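Local structure of imelysin (Bacteroides ovatus ATCC 8483, 3OYV) at residues Y111-W116 with D123-N128. The protein is probably an outer-membrane imelysin-like protein that takes part in bacterial iron uptake. Numbering follows the deposited sequence. Where two conformers were deposited one is given.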
loop_
_atom_site.group_PDB
_atom_site.type_symbol
_atom_site.label_atom_id
_atom_site.label_comp_id
_atom_site.label_asym_id
_atom_site.label_seq_id
_atom_site.Cartn_x
_atom_site.Cartn_y
_atom_site.Cartn_z
ATOM N N TYR A 111 -9.444 -17.267 1.457
ATOM C CA TYR A 111 -10.176 -16.056 1.078
ATOM C C TYR A 111 -9.796 -14.834 1.892
ATOM O O TYR A 111 -10.256 -13.729 1.589
ATOM C CB TYR A 111 -11.689 -16.321 1.076
ATOM C CG TYR A 111 -12.077 -17.240 -0.058
ATOM C CD1 TYR A 111 -12.298 -16.736 -1.323
ATOM C CD2 TYR A 111 -12.198 -18.611 0.121
ATOM C CE1 TYR A 111 -12.619 -17.577 -2.382
ATOM C CE2 TYR A 111 -12.518 -19.467 -0.926
ATOM C CZ TYR A 111 -12.729 -18.944 -2.178
ATOM O OH TYR A 111 -13.038 -19.761 -3.232
ATOM N N ALA A 112 -8.912 -15.013 2.878
ATOM C CA ALA A 112 -8.409 -13.910 3.696
ATOM C C ALA A 112 -7.164 -13.228 3.116
ATOM O O ALA A 112 -6.730 -12.228 3.657
ATOM C CB ALA A 112 -8.096 -14.413 5.124
ATOM N N VAL A 113 -6.554 -13.839 2.098
ATOM C CA VAL A 113 -5.260 -13.373 1.586
ATOM C C VAL A 113 -5.390 -12.065 0.776
ATOM O O VAL A 113 -5.937 -12.053 -0.335
ATOM C CB VAL A 113 -4.596 -14.465 0.736
ATOM C CG1 VAL A 113 -3.276 -13.971 0.085
ATOM C CG2 VAL A 113 -4.298 -15.724 1.607
ATOM N N GLU A 114 -4.827 -10.982 1.304
ATOM C CA GLU A 114 -4.827 -9.695 0.627
ATOM C C GLU A 114 -4.070 -9.776 -0.697
ATOM O O GLU A 114 -2.928 -10.218 -0.742
ATOM C CB GLU A 114 -4.173 -8.641 1.532
ATOM C CG GLU A 114 -3.843 -7.308 0.829
ATOM C CD GLU A 114 -2.931 -6.403 1.652
ATOM O OE1 GLU A 114 -3.168 -6.275 2.867
ATOM O OE2 GLU A 114 -1.976 -5.803 1.083
ATOM N N SER A 115 -4.707 -9.341 -1.774
ATOM C CA SER A 115 -4.177 -9.331 -3.147
ATOM C C SER A 115 -4.179 -10.720 -3.816
ATOM O O SER A 115 -3.519 -10.934 -4.843
ATOM C CB SER A 115 -2.809 -8.665 -3.272
ATOM O OG SER A 115 -2.880 -7.283 -3.004
ATOM N N TRP A 116 -4.984 -11.670 -3.316
ATOM C CA TRP A 116 -5.029 -12.965 -3.968
ATOM C C TRP A 116 -5.745 -12.951 -5.309
ATOM O O TRP A 116 -5.474 -13.790 -6.146
ATOM C CB TRP A 116 -5.644 -14.025 -3.064
ATOM C CG TRP A 116 -7.173 -14.115 -3.012
ATOM C CD1 TRP A 116 -7.999 -13.525 -2.102
ATOM C CD2 TRP A 116 -8.034 -14.840 -3.905
ATOM N NE1 TRP A 116 -9.311 -13.847 -2.353
ATOM C CE2 TRP A 116 -9.355 -14.671 -3.438
ATOM C CE3 TRP A 116 -7.810 -15.645 -5.020
ATOM C CZ2 TRP A 116 -10.459 -15.237 -4.092
ATOM C CZ3 TRP A 116 -8.902 -16.239 -5.649
ATOM C CH2 TRP A 116 -10.202 -16.035 -5.172
ATOM N N ASP A 123 4.208 -10.135 -4.162
ATOM C CA ASP A 123 4.812 -8.923 -4.665
ATOM C C ASP A 123 4.354 -7.695 -3.878
ATOM O O ASP A 123 5.140 -6.802 -3.607
ATOM C CB ASP A 123 4.541 -8.781 -6.166
ATOM C CG ASP A 123 5.340 -9.746 -7.027
ATOM O OD1 ASP A 123 6.339 -10.307 -6.533
ATOM O OD2 ASP A 123 4.948 -9.904 -8.210
ATOM N N ASP A 124 3.071 -7.670 -3.497
ATOM C CA ASP A 124 2.508 -6.634 -2.653
ATOM C C ASP A 124 3.318 -6.529 -1.359
ATOM O O ASP A 124 3.847 -5.471 -1.006
ATOM C CB ASP A 124 1.047 -7.038 -2.421
ATOM C CG ASP A 124 0.290 -6.172 -1.435
ATOM O OD1 ASP A 124 0.806 -5.216 -0.831
ATOM O OD2 ASP A 124 -0.932 -6.465 -1.263
ATOM N N TYR A 125 3.429 -7.649 -0.652
ATOM C CA TYR A 125 4.026 -7.614 0.682
ATOM C C TYR A 125 5.522 -7.314 0.590
ATOM O O TYR A 125 6.078 -6.647 1.467
ATOM C CB TYR A 125 3.783 -8.905 1.472
ATOM C CG TYR A 125 2.348 -9.426 1.515
ATOM C CD1 TYR A 125 1.241 -8.621 1.203
ATOM C CD2 TYR A 125 2.119 -10.754 1.855
ATOM C CE1 TYR A 125 -0.045 -9.150 1.184
ATOM C CE2 TYR A 125 0.851 -11.278 1.848
ATOM C CZ TYR A 125 -0.237 -10.479 1.522
ATOM O OH TYR A 125 -1.490 -11.082 1.484
ATOM N N THR A 126 6.158 -7.804 -0.473
ATOM C CA THR A 126 7.563 -7.506 -0.730
ATOM C C THR A 126 7.750 -6.002 -0.962
ATOM O O THR A 126 8.672 -5.388 -0.408
ATOM C CB THR A 126 8.101 -8.309 -1.917
ATOM O OG1 THR A 126 7.920 -9.695 -1.674
ATOM C CG2 THR A 126 9.582 -8.063 -2.161
ATOM N N ASN A 127 6.855 -5.399 -1.759
ATOM C CA ASN A 127 6.893 -3.938 -1.948
ATOM C C ASN A 127 6.721 -3.182 -0.656
ATOM O O ASN A 127 7.345 -2.147 -0.449
ATOM C CB ASN A 127 5.832 -3.500 -2.964
ATOM C CG ASN A 127 6.239 -3.763 -4.395
ATOM O OD1 ASN A 127 7.419 -3.955 -4.701
ATOM N ND2 ASN A 127 5.253 -3.791 -5.294
ATOM N N ASN A 128 5.898 -3.710 0.247
ATOM C CA ASN A 128 5.763 -3.101 1.556
ATOM C C ASN A 128 7.119 -3.084 2.303
ATOM O O ASN A 128 7.465 -2.125 2.989
ATOM C CB ASN A 128 4.742 -3.822 2.451
ATOM C CG ASN A 128 3.293 -3.835 1.921
ATOM O OD1 ASN A 128 2.537 -4.706 2.352
ATOM N ND2 ASN A 128 2.904 -2.920 1.028
#
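With CG anti to the backbone N in both E114 and D124 (chi1 174° in the latter), the two acidic side chains reach across the interface and meet nearly perpendicular. E114, described here in one of its two conformers, is extended beyond CG, and its OE2 stops 2.7 Å from D124 OD2; the carboxylate planes are turned 39° apart. S115 brings its hydroxyl to the same oxygen: S115 OG donates to D124 OD2 over 2.7 Å, meeting it on the anti side and 28° out of the carboxylate plane. The turn that presents these groups is type II, V113 to W116, closed by the backbone hydrogen bond from W116 N to V113 O, 3.2 Å; S115, at its third position, has positive phi.

Beside the acids, the Y125 ring runs antiparallel alongside the E114 chain, its plane nearly perpendicular to the E114 carboxylate. Its hydroxyl makes a weak hydrogen bond, Y125 OH to E114 O at 2.8 Å, and lies 3.7 Å from V113 CG1. The contact thus joins the loop after helix 106-111 to helix 121-137. All five touching residues are buried, with R279 of helix 265-283 and H345 of helix 343-351 packed nearby.

E114 OE2 also accepts a hydrogen bond from K93, and R279 forms a long, weak ion pair with D124 OD2, making this a buried cluster of mixed charge. An unidentified molecule beside both acids, and a glycerol near E114, probably come from the crystallisation liquor but may mark a pocket.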